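PDB 4GBM: CurM Sulfotransferase from Moorea producta, which probably transfers a sulfonate group from the donor PAPS to an intermediate of curacin biosynthesis, and is seen here with the spent cofactor PAP. Local coordinates for residues A[161-166]-A[304-309]; A[195-200]-A[297-302]. The protein carries 2 engineered substitutions. All coordinates share one frame; numbering follows the deposited sequence.

Interaction 1 of 2, residues A[161-166]-A[304-309]; sequences YLVRHP and SQLSYE. With A3P (adenosine-3'-5'-diphosphate), chain G.
Leu306 and Tyr308 lay the chain that leaves helix 297-305 against the end of strand 158-163, an inner strand of the parallel sheet of the sulfotransferase fold. Leu306 comes first: its CD2 lies 3.7 Å from Tyr161 OH, a phenol hydrogen-bonded to Asn201, and 4.1 Å from Val163 CG1. At Ser307 the helix closes in a Schellman motif with positive phi, and beyond it Tyr308 points toward the strand end. The Tyr308 ring receives His165 CA over its centre, 3.7 Å from the centroid and 10° off the normal, a CH-pi contact; Pro166 CD approaches Tyr308 CD2 obliquely. The Tyr308 hydroxyl, close to Arg164 CA, is hydrogen-bonded to Glu222, which also takes the backbone N of His165. With CG swung anti to the backbone N (chi1 -165°), the His165 imidazole runs back past Tyr308, its ND1 capping helix 166-175 at Tyr167 N. The extended side chain of Arg164 leaves the strand end away from 304-309 and gives NH1 to A3P O2' at 3.0 Å. Glu309 ends the contact through its backbone: His165 NE2 donates to Glu309 O over 2.7 Å, nearly straight at 169°, with the oxygen in the imidazole plane.

Interaction 2 of 2, residues A[195-200]-A[297-302]; sequences QVWAKS and SETQRI
This is an apolar helix-to-helix contact, small at 210 Å² of buried surface, in which helix 297-305 near the C-terminus leans on helix 189-208. The axes of the two short segments run 9.9 Å apart at their closest and make an angle of 50°, and no hydrogen bond joins them. The helices come nearest at Ala198 and Thr299, whose CA atoms are 5.7 Å apart. Ala198 points its methyl at the partner helix, where Ile302 CD1 lies 3.8 Å from Ala198 CB and also rests on the carbonyl oxygen of Ala198. The other branch of Ile302, CG2, meets the six-membered ring of Trp197, 3.9 Å from CZ3. Thr299 adds its methyl, CG2, 3.8 Å from the same Trp197 CZ3; both methyls approach the indole obliquely. In Thr299, OG1 sits beside the backbone N (chi1 -51°), which leaves CG2 anti to it; the methyl is given to the indole while the hydroxyl is hydrogen-bonded to Glu194 of helix 189-208. The arrangement is that of an alpha/beta fold of the P-loop NTPase clan, with a peripheral helix packed on one that borders the central parallel sheet.

Interactions 1 and 2 have centres about 10 Å apart and share helix 297-305: its body meets helix 189-208, and the chain beyond it meets the end of strand 158-163. Trp197 joins them directly. Its NE1 is 3.0 Å from Arg164 O, a probable hydrogen bond, while CZ2 packs 3.6 Å from Pro166 CD and 4.0 Å from Leu306 CD1. The indole of interaction 2 thus touches both segments of interaction 1. Only interaction 1 reaches the cofactor, through Arg164, which also bonds to Arg42 O and Leu282 O; Trp197 itself stays about 10 Å from A3P at the nearest atoms, and through Arg164 O it is a second-shell neighbour of the pocket.

Interaction 1 of 2, residues A[161-166]-A[304-309]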
# COMPACT_ATOMS: atom_id res chain seq x y z
N TYR A 161 -9.15 -2.08 -3.01
CA TYR A 161 -8.54 -3.39 -3.16
C TYR A 161 -7.87 -3.45 -4.51
O TYR A 161 -8.54 -3.52 -5.55
CB TYR A 161 -9.62 -4.48 -3.01
CG TYR A 161 -9.18 -5.92 -3.21
CD1 TYR A 161 -7.84 -6.31 -3.02
CD2 TYR A 161 -10.11 -6.89 -3.56
CE1 TYR A 161 -7.46 -7.65 -3.21
CE2 TYR A 161 -9.74 -8.22 -3.74
CZ TYR A 161 -8.42 -8.59 -3.55
OH TYR A 161 -8.08 -9.90 -3.75
N LEU A 162 -6.54 -3.37 -4.49
CA LEU A 162 -5.72 -3.38 -5.70
C LEU A 162 -5.22 -4.79 -5.96
O LEU A 162 -4.60 -5.40 -5.09
CB LEU A 162 -4.55 -2.40 -5.54
CG LEU A 162 -3.52 -2.34 -6.66
CD1 LEU A 162 -4.12 -1.87 -7.99
CD2 LEU A 162 -2.37 -1.43 -6.23
N VAL A 163 -5.52 -5.31 -7.15
CA VAL A 163 -5.13 -6.67 -7.55
C VAL A 163 -4.28 -6.65 -8.81
O VAL A 163 -4.43 -5.78 -9.66
CB VAL A 163 -6.37 -7.60 -7.75
CG1 VAL A 163 -7.14 -7.78 -6.47
CG2 VAL A 163 -7.29 -7.10 -8.85
N ARG A 164 -3.36 -7.62 -8.91
CA ARG A 164 -2.55 -7.80 -10.11
C ARG A 164 -2.48 -9.30 -10.42
O ARG A 164 -2.57 -10.12 -9.52
CB ARG A 164 -1.16 -7.19 -9.93
CG ARG A 164 -0.33 -7.21 -11.21
CD ARG A 164 0.99 -6.51 -11.01
NE ARG A 164 1.70 -6.41 -12.28
CZ ARG A 164 2.94 -5.95 -12.40
NH1 ARG A 164 3.62 -5.59 -11.31
NH2 ARG A 164 3.51 -5.86 -13.59
N HIS A 165 -2.32 -9.63 -11.71
CA HIS A 165 -2.24 -11.01 -12.14
C HIS A 165 -1.17 -11.76 -11.34
O HIS A 165 -0.06 -11.24 -11.15
CB HIS A 165 -1.91 -11.07 -13.63
CG HIS A 165 -2.15 -12.41 -14.25
ND1 HIS A 165 -1.32 -13.50 -14.04
CD2 HIS A 165 -3.13 -12.83 -15.08
CE1 HIS A 165 -1.79 -14.54 -14.71
NE2 HIS A 165 -2.88 -14.16 -15.35
N PRO A 166 -1.47 -12.98 -10.88
CA PRO A 166 -0.49 -13.70 -10.07
C PRO A 166 0.85 -13.96 -10.78
O PRO A 166 1.89 -13.95 -10.13
CB PRO A 166 -1.21 -15.03 -9.75
CG PRO A 166 -2.26 -15.16 -10.82
CD PRO A 166 -2.71 -13.76 -11.07
N SER A 304 -9.36 -17.40 -10.38
CA SER A 304 -10.68 -17.50 -11.01
C SER A 304 -11.67 -16.53 -10.38
O SER A 304 -12.43 -15.85 -11.09
CB SER A 304 -11.21 -18.93 -10.92
OG SER A 304 -10.42 -19.81 -11.71
N GLN A 305 -11.66 -16.45 -9.05
CA GLN A 305 -12.55 -15.53 -8.35
C GLN A 305 -12.28 -14.09 -8.75
O GLN A 305 -13.20 -13.27 -8.84
CB GLN A 305 -12.47 -15.67 -6.83
CG GLN A 305 -13.60 -14.91 -6.14
CD GLN A 305 -13.58 -14.97 -4.62
OE1 GLN A 305 -12.94 -15.84 -4.02
NE2 GLN A 305 -14.30 -14.05 -3.99
N LEU A 306 -11.01 -13.79 -9.01
CA LEU A 306 -10.58 -12.46 -9.43
C LEU A 306 -10.63 -12.25 -10.94
O LEU A 306 -10.20 -11.21 -11.43
CB LEU A 306 -9.17 -12.17 -8.91
CG LEU A 306 -9.01 -12.08 -7.39
CD1 LEU A 306 -7.54 -11.92 -7.02
CD2 LEU A 306 -9.83 -10.92 -6.80
N SER A 307 -11.16 -13.23 -11.67
CA SER A 307 -11.31 -13.16 -13.13
C SER A 307 -10.00 -13.03 -13.92
O SER A 307 -9.98 -12.42 -14.99
CB SER A 307 -12.27 -12.01 -13.52
OG SER A 307 -13.56 -12.23 -12.99
N TYR A 308 -8.92 -13.61 -13.40
CA TYR A 308 -7.67 -13.68 -14.15
C TYR A 308 -7.56 -14.99 -14.93
O TYR A 308 -7.84 -16.06 -14.39
CB TYR A 308 -6.46 -13.53 -13.22
CG TYR A 308 -6.17 -12.11 -12.79
CD1 TYR A 308 -5.84 -11.14 -13.74
CD2 TYR A 308 -6.23 -11.74 -11.45
CE1 TYR A 308 -5.56 -9.83 -13.36
CE2 TYR A 308 -5.96 -10.43 -11.06
CZ TYR A 308 -5.62 -9.49 -12.02
OH TYR A 308 -5.35 -8.20 -11.63
N GLU A 309 -7.13 -14.88 -16.19
CA GLU A 309 -6.89 -16.03 -17.06
C GLU A 309 -5.49 -16.57 -16.85
O GLU A 309 -4.54 -15.80 -16.68
CB GLU A 309 -7.03 -15.63 -18.53
CG GLU A 309 -8.36 -15.00 -18.91
CD GLU A 309 -8.33 -14.35 -20.29
OE1 GLU A 309 -7.51 -14.77 -21.14
OE2 GLU A 309 -9.13 -13.42 -20.52
P1 A3P G . 8.54 -4.42 -10.83
O1P A3P G . 9.28 -5.46 -10.02
O2P A3P G . 9.30 -3.12 -10.97
O3P A3P G . 7.98 -4.96 -12.11
P2 A3P G . 4.38 -2.23 -5.36
O4P A3P G . 3.04 -2.71 -4.92
O5P A3P G . 5.56 -2.94 -4.76
O6P A3P G . 4.51 -0.73 -5.32
O5' A3P G . 4.47 -2.63 -6.92
C5' A3P G . 5.72 -2.52 -7.61
C4' A3P G . 5.42 -2.72 -9.07
O4' A3P G . 4.71 -1.58 -9.56
C3' A3P G . 6.68 -2.76 -9.92
O3' A3P G . 7.25 -4.08 -9.90
C2' A3P G . 6.13 -2.35 -11.28
O2' A3P G . 5.66 -3.48 -12.02
C1' A3P G . 4.93 -1.45 -10.96
N9 A3P G . 5.25 -0.04 -11.28
C8 A3P G . 6.08 0.79 -10.61
N7 A3P G . 6.15 2.01 -11.22
C5 A3P G . 5.34 1.95 -12.29
C6 A3P G . 4.93 2.87 -13.38
N6 A3P G . 5.41 4.14 -13.41
N1 A3P G . 4.06 2.40 -14.31
C2 A3P G . 3.56 1.14 -14.27
N3 A3P G . 3.89 0.26 -13.31
C4 A3P G . 4.75 0.61 -12.33

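Interaction 2 of 2, residues A[195-200]-A[297-302]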
# COMPACT_ATOMS: atom_id res chain seq x y z
N GLN A 195 2.60 -18.18 -2.52
CA GLN A 195 1.92 -18.19 -1.22
C GLN A 195 1.65 -16.77 -0.73
O GLN A 195 0.59 -16.50 -0.17
CB GLN A 195 2.73 -18.98 -0.19
CG GLN A 195 2.12 -19.02 1.20
CD GLN A 195 2.92 -19.88 2.16
OE1 GLN A 195 2.98 -21.10 2.03
NE2 GLN A 195 3.54 -19.23 3.15
N VAL A 196 2.59 -15.85 -0.95
CA VAL A 196 2.38 -14.45 -0.56
C VAL A 196 1.19 -13.84 -1.33
O VAL A 196 0.31 -13.22 -0.73
CB VAL A 196 3.66 -13.60 -0.71
CG1 VAL A 196 3.35 -12.13 -0.53
CG2 VAL A 196 4.70 -14.04 0.31
N TRP A 197 1.15 -14.07 -2.64
CA TRP A 197 0.04 -13.57 -3.45
C TRP A 197 -1.29 -14.20 -3.03
O TRP A 197 -2.29 -13.51 -2.88
CB TRP A 197 0.31 -13.80 -4.95
CG TRP A 197 -0.75 -13.21 -5.83
CD1 TRP A 197 -0.78 -11.94 -6.35
CD2 TRP A 197 -1.94 -13.86 -6.31
NE1 TRP A 197 -1.91 -11.76 -7.11
CE2 TRP A 197 -2.64 -12.92 -7.10
CE3 TRP A 197 -2.49 -15.14 -6.15
CZ2 TRP A 197 -3.86 -13.22 -7.73
CZ3 TRP A 197 -3.69 -15.44 -6.77
CH2 TRP A 197 -4.37 -14.48 -7.55
N ALA A 198 -1.28 -15.52 -2.83
CA ALA A 198 -2.50 -16.26 -2.49
C ALA A 198 -3.03 -15.88 -1.10
O ALA A 198 -4.23 -15.61 -0.95
CB ALA A 198 -2.26 -17.77 -2.56
N LYS A 199 -2.13 -15.84 -0.11
CA LYS A 199 -2.54 -15.52 1.26
C LYS A 199 -3.02 -14.08 1.39
O LYS A 199 -4.06 -13.83 2.02
CB LYS A 199 -1.40 -15.82 2.26
CG LYS A 199 -1.70 -15.39 3.69
CD LYS A 199 -0.70 -15.97 4.68
CE LYS A 199 -0.81 -15.29 6.04
NZ LYS A 199 -2.20 -15.27 6.61
N SER A 200 -2.28 -13.13 0.81
CA SER A 200 -2.66 -11.72 0.85
C SER A 200 -4.04 -11.52 0.24
O SER A 200 -4.91 -10.88 0.83
CB SER A 200 -1.64 -10.86 0.10
OG SER A 200 -0.36 -10.96 0.69
N SER A 297 -3.56 -25.61 -7.19
CA SER A 297 -5.01 -25.59 -7.36
C SER A 297 -5.70 -24.49 -6.56
O SER A 297 -6.61 -23.82 -7.06
CB SER A 297 -5.60 -26.95 -7.00
OG SER A 297 -5.01 -27.96 -7.80
N GLU A 298 -5.27 -24.29 -5.31
CA GLU A 298 -5.88 -23.27 -4.44
C GLU A 298 -5.66 -21.87 -5.00
O GLU A 298 -6.55 -21.02 -4.95
CB GLU A 298 -5.33 -23.34 -3.01
CG GLU A 298 -5.50 -24.69 -2.33
CD GLU A 298 -4.50 -25.74 -2.80
OE1 GLU A 298 -4.82 -26.93 -2.73
OE2 GLU A 298 -3.38 -25.38 -3.23
N THR A 299 -4.46 -21.64 -5.53
CA THR A 299 -4.11 -20.36 -6.13
C THR A 299 -4.94 -20.12 -7.39
O THR A 299 -5.42 -19.00 -7.62
CB THR A 299 -2.62 -20.32 -6.47
OG1 THR A 299 -1.87 -20.72 -5.32
CG2 THR A 299 -2.19 -18.91 -6.90
N GLN A 300 -5.12 -21.16 -8.19
CA GLN A 300 -5.93 -21.07 -9.41
C GLN A 300 -7.38 -20.67 -9.08
O GLN A 300 -8.00 -19.90 -9.82
CB GLN A 300 -5.92 -22.37 -10.20
CG GLN A 300 -4.55 -22.74 -10.72
CD GLN A 300 -4.60 -23.82 -11.78
OE1 GLN A 300 -5.64 -24.07 -12.39
NE2 GLN A 300 -3.46 -24.47 -12.02
N ARG A 301 -7.90 -21.17 -7.96
CA ARG A 301 -9.27 -20.82 -7.57
C ARG A 301 -9.41 -19.34 -7.19
O ARG A 301 -10.40 -18.70 -7.54
CB ARG A 301 -9.79 -21.74 -6.46
CG ARG A 301 -9.93 -23.18 -6.92
CD ARG A 301 -10.61 -24.08 -5.91
NE ARG A 301 -10.37 -25.48 -6.27
CZ ARG A 301 -9.48 -26.27 -5.69
NH1 ARG A 301 -9.33 -27.52 -6.12
NH2 ARG A 301 -8.73 -25.82 -4.68
N ILE A 302 -8.39 -18.81 -6.51
CA ILE A 302 -8.35 -17.38 -6.19
C ILE A 302 -8.28 -16.56 -7.47
O ILE A 302 -9.00 -15.56 -7.63
CB ILE A 302 -7.16 -17.03 -5.23
CG1 ILE A 302 -7.32 -17.77 -3.90
CG2 ILE A 302 -7.10 -15.52 -4.96
CD1 ILE A 302 -6.05 -17.75 -3.05